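Local structure of cellulase (Xanthomonas axonopodis pv. citri, 5HOS) at residues G122-S127 and P160-P165; A57-Y62 and N317-A322. The protein is an endo-beta-1,4-glucanase of glycoside hydrolase family 5 that probably cleaves internal beta-1,4-glucosidic bonds in cellulose and related glucans. All blocks are in the same frame, centred on the assembly; numbering follows the deposited sequence.

Overall arrangement
Contacts 1 and 2 lie on opposite sides of the centre of a (beta/alpha)8 barrel. Their centres are 34 Å apart and their nearest atoms about 22 Å apart. Both are partly buried joints at the periphery, and they share no secondary-structure element. Contact 1 joins a small hairpin in the loop after strand 109-114 to the loop after strand 152-155. Contact 2 joins helix 57-65 to the loop after strand 298-306, where the last strand of the barrel meets the first. In contact 1 a direct hydrogen bond sits beside a few methyl contacts. In contact 2 a proline packs on a tyrosine ring, and waters bridge the polar groups.

Contact 1 (G122-S127 and P160-P165); sequences GHTIGS and PYDIDP
T124, which faces D162 and I163, has its carbonyl O held twice by S127. The hydroxyl S127 OG donates to T124 O at 2.6 Å, in the carbonyl plane. S127 N donates to the same atom at 3.1 Å. The N-H bond closes the type II turn T124-S127, and the hydroxyl adds a second grip on the same oxygen. G126 occupies the position of that turn where a side chain would strike the preceding carbonyl.

The turn presents T124 to the other loop. T124 OG1 donates to D162 OD1 at 3.0 Å, approaching from above the carboxylate plane, 38° out of it. The T124 methyl takes the place opposite the backbone N, with chi1 for OG1 at -58°. This directs CG2 at I163, and it meets I163 CB at 3.8 Å. The far end of I163 reaches the turn as well, with I163 CD1 3.4 Å from the carbonyl I125 O. The I163 chain is extended (chi1 170°), which carries that methyl across.

W168 of helix 165-181 touches both I125 and I163, so the helix backs the apolar side of the contact. P160 ends the Asn-Glu-Pro sequence that carries the acid/base in family 5 relatives.

D162 divides its carboxylate between two partners. OD1 takes the threonine, and OD2 forms a salt bridge with K119. The lysine probably favours the ionised form of D162, which suits OD1 to accept from T124.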
loop_
_atom_site.group_PDB
_atom_site.type_symbol
_atom_site.label_atom_id
_atom_site.label_comp_id
_atom_site.label_asym_id
_atom_site.label_seq_id
_atom_site.Cartn_x
_atom_site.Cartn_y
_atom_site.Cartn_z
ATOM N N GLY A 122 14.797 -12.511 3.690
ATOM C CA GLY A 122 14.056 -13.706 4.082
ATOM C C GLY A 122 13.815 -13.940 5.565
ATOM O O GLY A 122 13.099 -14.871 5.922
ATOM N N HIS A 123 14.375 -13.093 6.432
ATOM C CA HIS A 123 14.269 -13.263 7.881
ATOM C C HIS A 123 13.282 -12.258 8.434
ATOM O O HIS A 123 13.349 -11.070 8.112
ATOM C CB HIS A 123 15.623 -13.038 8.531
ATOM C CG HIS A 123 16.654 -14.029 8.105
ATOM N ND1 HIS A 123 16.783 -15.265 8.696
ATOM C CD2 HIS A 123 17.595 -13.972 7.135
ATOM C CE1 HIS A 123 17.762 -15.929 8.109
ATOM N NE2 HIS A 123 18.269 -15.167 7.157
ATOM N N THR A 124 12.396 -12.743 9.299
ATOM C CA THR A 124 11.296 -11.948 9.798
ATOM C C THR A 124 11.786 -10.938 10.844
ATOM O O THR A 124 12.650 -11.241 11.674
ATOM C CB THR A 124 10.195 -12.875 10.366
ATOM O OG1 THR A 124 9.757 -13.767 9.332
ATOM C CG2 THR A 124 9.008 -12.095 10.871
ATOM N N ILE A 125 11.230 -9.732 10.783
ATOM C CA ILE A 125 11.484 -8.689 11.788
ATOM C C ILE A 125 11.108 -9.251 13.165
ATOM O O ILE A 125 10.054 -9.847 13.317
ATOM C CB ILE A 125 10.656 -7.414 11.494
ATOM C CG1 ILE A 125 11.122 -6.748 10.196
ATOM C CG2 ILE A 125 10.779 -6.400 12.627
ATOM C CD1 ILE A 125 10.083 -5.825 9.576
ATOM N N GLY A 126 11.975 -9.060 14.158
ATOM C CA GLY A 126 11.787 -9.647 15.488
ATOM C C GLY A 126 12.583 -10.912 15.746
ATOM O O GLY A 126 12.738 -11.311 16.896
ATOM N N SER A 127 13.072 -11.561 14.688
ATOM C CA SER A 127 14.035 -12.653 14.817
ATOM C C SER A 127 15.375 -12.124 15.350
ATOM O O SER A 127 15.632 -10.909 15.348
ATOM C CB SER A 127 14.249 -13.327 13.458
ATOM O OG SER A 127 14.838 -12.417 12.531
ATOM N N PRO A 160 2.791 -7.926 6.324
ATOM C CA PRO A 160 3.372 -8.845 7.319
ATOM C C PRO A 160 2.506 -10.097 7.421
ATOM O O PRO A 160 1.281 -9.969 7.400
ATOM C CB PRO A 160 3.303 -8.051 8.632
ATOM C CG PRO A 160 3.035 -6.636 8.254
ATOM C CD PRO A 160 2.322 -6.667 6.936
ATOM N N TYR A 161 3.096 -11.290 7.477
ATOM C CA TYR A 161 2.255 -12.513 7.532
ATOM C C TYR A 161 2.685 -13.702 8.383
ATOM O O TYR A 161 1.817 -14.468 8.806
ATOM C CB TYR A 161 1.925 -13.017 6.132
ATOM C CG TYR A 161 3.051 -13.722 5.422
ATOM C CD1 TYR A 161 3.959 -13.009 4.646
ATOM C CD2 TYR A 161 3.191 -15.105 5.497
ATOM C CE1 TYR A 161 4.985 -13.664 3.977
ATOM C CE2 TYR A 161 4.214 -15.767 4.840
ATOM C CZ TYR A 161 5.098 -15.037 4.073
ATOM O OH TYR A 161 6.115 -15.669 3.424
ATOM N N ASP A 162 3.983 -13.907 8.590
ATOM C CA ASP A 162 4.436 -14.988 9.483
ATOM C C ASP A 162 5.085 -14.418 10.748
ATOM O O ASP A 162 6.010 -14.973 11.317
ATOM C CB ASP A 162 5.292 -16.045 8.747
ATOM C CG ASP A 162 6.562 -15.490 8.150
ATOM O OD1 ASP A 162 6.974 -14.355 8.481
ATOM O OD2 ASP A 162 7.171 -16.221 7.336
ATOM N N ILE A 163 4.533 -13.300 11.182
ATOM C CA ILE A 163 4.839 -12.697 12.458
ATOM C C ILE A 163 3.459 -12.526 13.030
ATOM O O ILE A 163 2.547 -12.091 12.325
ATOM C CB ILE A 163 5.606 -11.352 12.328
ATOM C CG1 ILE A 163 5.683 -10.644 13.686
ATOM C CG2 ILE A 163 4.980 -10.424 11.289
ATOM C CD1 ILE A 163 6.736 -9.563 13.751
ATOM N N ASP A 164 3.270 -12.906 14.281
ATOM C CA ASP A 164 1.937 -12.851 14.830
ATOM C C ASP A 164 1.557 -11.388 15.076
ATOM O O ASP A 164 2.442 -10.535 15.266
ATOM C CB ASP A 164 1.798 -13.699 16.088
ATOM C CG ASP A 164 2.234 -12.980 17.321
ATOM O OD1 ASP A 164 1.409 -12.256 17.927
ATOM O OD2 ASP A 164 3.405 -13.147 17.682
ATOM N N PRO A 165 0.243 -11.102 15.055
ATOM C CA PRO A 165 -0.243 -9.726 15.132
ATOM C C PRO A 165 0.287 -8.890 16.298
ATOM O O PRO A 165 0.545 -7.712 16.106
ATOM C CB PRO A 165 -1.763 -9.910 15.209
ATOM C CG PRO A 165 -2.002 -11.137 14.400
ATOM C CD PRO A 165 -0.884 -12.038 14.828
#

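Contact 2 (A57-Y62 and N317-A322); sequences ADEYAY and NVQPDA
The loop between the last strand of the barrel and its last helix packs here on the first barrel helix, 57-65. P320 lies on the ring of Y62. P320 CG stands 3.6 Å from the ring centroid and only 9° off the ring normal, a CH-pi contact over the middle of the face. P320 CD is 3.6 Å from Y62 CE2. With CG anti to the backbone N (chi1 171°), the Y62 ring extends from the helix toward P320, whose ring comes to meet it from the opposite direction.

The phenol is held by polar partners. Water 2 donates to Y62 OH at 2.7 Å and to the carbonyl V318 O at 2.8 Å, and Y62 OH is also hydrogen-bonded to D326.

A second water bridge lies beside this CH-pi contact. Water 1 donates to E59 OE1 and to Q319 OE1, both at the short distance of 2.5 Å. The carboxylate and amide planes are nearly perpendicular, 83° apart. Q319 OE1 also accepts from G307 N, which helps fix the amide, while E59 OE2 pairs with R53 and takes the backbone N of A56. An Asx turn shapes the loop, with Q319 N donating to N317 OD1 at 3.0 Å.

V318 packs on strand 298-306 and touches V32 of strand 29-34, beside the closure of the barrel, while Y60 packs against helix 90-105, so that helix 57-65 lies between that helix and the 317-322 loop.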
loop_
_atom_site.group_PDB
_atom_site.type_symbol
_atom_site.label_atom_id
_atom_site.label_comp_id
_atom_site.label_asym_id
_atom_site.label_seq_id
_atom_site.Cartn_x
_atom_site.Cartn_y
_atom_site.Cartn_z
ATOM N N ALA A 57 7.866 9.349 -16.265
ATOM C CA ALA A 57 7.143 10.542 -15.801
ATOM C C ALA A 57 5.707 10.638 -16.350
ATOM O O ALA A 57 4.791 11.057 -15.629
ATOM C CB ALA A 57 7.930 11.807 -16.139
ATOM N N ASP A 58 5.503 10.243 -17.608
ATOM C CA ASP A 58 4.163 10.311 -18.216
ATOM C C ASP A 58 3.155 9.270 -17.684
ATOM O O ASP A 58 1.959 9.401 -17.922
ATOM C CB ASP A 58 4.217 10.318 -19.762
ATOM C CG ASP A 58 4.706 9.003 -20.372
ATOM O OD1 ASP A 58 4.982 8.036 -19.641
ATOM O OD2 ASP A 58 4.816 8.945 -21.616
ATOM N N GLU A 59 3.632 8.259 -16.957
ATOM C CA GLU A 59 2.735 7.319 -16.279
ATOM C C GLU A 59 1.923 8.043 -15.198
ATOM O O GLU A 59 0.710 7.845 -15.081
ATOM C CB GLU A 59 3.518 6.128 -15.727
ATOM C CG GLU A 59 4.096 5.251 -16.846
ATOM C CD GLU A 59 4.866 4.045 -16.339
ATOM O OE1 GLU A 59 4.307 3.308 -15.508
ATOM O OE2 GLU A 59 6.027 3.832 -16.770
ATOM N N TYR A 60 2.579 8.955 -14.486
ATOM C CA TYR A 60 1.910 9.760 -13.462
ATOM C C TYR A 60 0.882 10.679 -14.116
ATOM O O TYR A 60 -0.260 10.749 -13.671
ATOM C CB TYR A 60 2.922 10.564 -12.640
ATOM C CG TYR A 60 3.964 9.705 -11.953
ATOM C CD1 TYR A 60 5.135 9.332 -12.609
ATOM C CD2 TYR A 60 3.786 9.264 -10.643
ATOM C CE1 TYR A 60 6.087 8.548 -11.988
ATOM C CE2 TYR A 60 4.736 8.481 -10.012
ATOM C CZ TYR A 60 5.882 8.114 -10.694
ATOM O OH TYR A 60 6.842 7.334 -10.082
ATOM N N ALA A 61 1.281 11.366 -15.185
ATOM C CA ALA A 61 0.370 12.250 -15.919
ATOM C C ALA A 61 -0.890 11.508 -16.400
ATOM O O ALA A 61 -1.986 12.032 -16.280
ATOM C CB ALA A 61 1.082 12.913 -17.086
ATOM N N TYR A 62 -0.735 10.276 -16.893
ATOM C CA TYR A 62 -1.887 9.481 -17.315
ATOM C C TYR A 62 -2.901 9.288 -16.181
ATOM O O TYR A 62 -4.095 9.555 -16.349
ATOM C CB TYR A 62 -1.471 8.108 -17.870
ATOM C CG TYR A 62 -2.676 7.219 -18.108
ATOM C CD1 TYR A 62 -3.540 7.455 -19.176
ATOM C CD2 TYR A 62 -2.990 6.178 -17.229
ATOM C CE1 TYR A 62 -4.665 6.667 -19.382
ATOM C CE2 TYR A 62 -4.110 5.384 -17.426
ATOM C CZ TYR A 62 -4.945 5.628 -18.503
ATOM O OH TYR A 62 -6.055 4.833 -18.695
ATOM N N ASN A 317 -4.802 -5.465 -14.324
ATOM C CA ASN A 317 -3.919 -4.462 -14.922
ATOM C C ASN A 317 -4.698 -3.294 -15.510
ATOM O O ASN A 317 -5.501 -3.484 -16.422
ATOM C CB ASN A 317 -3.036 -5.092 -16.005
ATOM C CG ASN A 317 -1.995 -4.123 -16.548
ATOM O OD1 ASN A 317 -1.665 -3.106 -15.915
ATOM N ND2 ASN A 317 -1.478 -4.426 -17.731
ATOM N N VAL A 318 -4.451 -2.083 -15.002
ATOM C CA VAL A 318 -5.094 -0.876 -15.554
ATOM C C VAL A 318 -4.086 0.037 -16.256
ATOM O O VAL A 318 -4.379 1.196 -16.530
ATOM C CB VAL A 318 -5.953 -0.113 -14.516
ATOM C CG1 VAL A 318 -7.171 -0.942 -14.141
ATOM C CG2 VAL A 318 -5.159 0.272 -13.275
ATOM N N GLN A 319 -2.908 -0.498 -16.568
ATOM C CA GLN A 319 -1.953 0.182 -17.450
ATOM C C GLN A 319 -2.613 0.324 -18.823
ATOM O O GLN A 319 -3.135 -0.669 -19.344
ATOM C CB GLN A 319 -0.672 -0.650 -17.608
ATOM C CG GLN A 319 0.459 0.040 -18.358
ATOM C CD GLN A 319 1.157 1.098 -17.526
ATOM O OE1 GLN A 319 0.775 1.363 -16.385
ATOM N NE2 GLN A 319 2.194 1.701 -18.085
ATOM N N PRO A 320 -2.586 1.541 -19.416
ATOM C CA PRO A 320 -3.145 1.667 -20.770
ATOM C C PRO A 320 -2.417 0.764 -21.769
ATOM O O PRO A 320 -1.242 0.433 -21.566
ATOM C CB PRO A 320 -2.970 3.156 -21.116
ATOM C CG PRO A 320 -2.151 3.760 -20.036
ATOM C CD PRO A 320 -2.098 2.823 -18.874
ATOM N N ASP A 321 -3.123 0.346 -22.817
ATOM C CA ASP A 321 -2.545 -0.550 -23.830
ATOM C C ASP A 321 -1.560 0.194 -24.757
ATOM O O ASP A 321 -1.330 1.394 -24.594
ATOM C CB ASP A 321 -3.654 -1.289 -24.616
ATOM C CG ASP A 321 -4.498 -0.373 -25.511
ATOM O OD1 ASP A 321 -4.098 0.761 -25.833
ATOM O OD2 ASP A 321 -5.590 -0.818 -25.915
ATOM N N ALA A 322 -0.999 -0.518 -25.733
ATOM C CA ALA A 322 -0.030 0.065 -26.688
ATOM C C ALA A 322 -0.534 1.283 -27.485
ATOM O O ALA A 322 0.275 2.080 -27.956
ATOM C CB ALA A 322 0.468 -1.011 -27.647
HETATM O O HOH W 1 1.773 3.488 -15.530
HETATM O O HOH W 2 -6.616 2.321 -17.825
#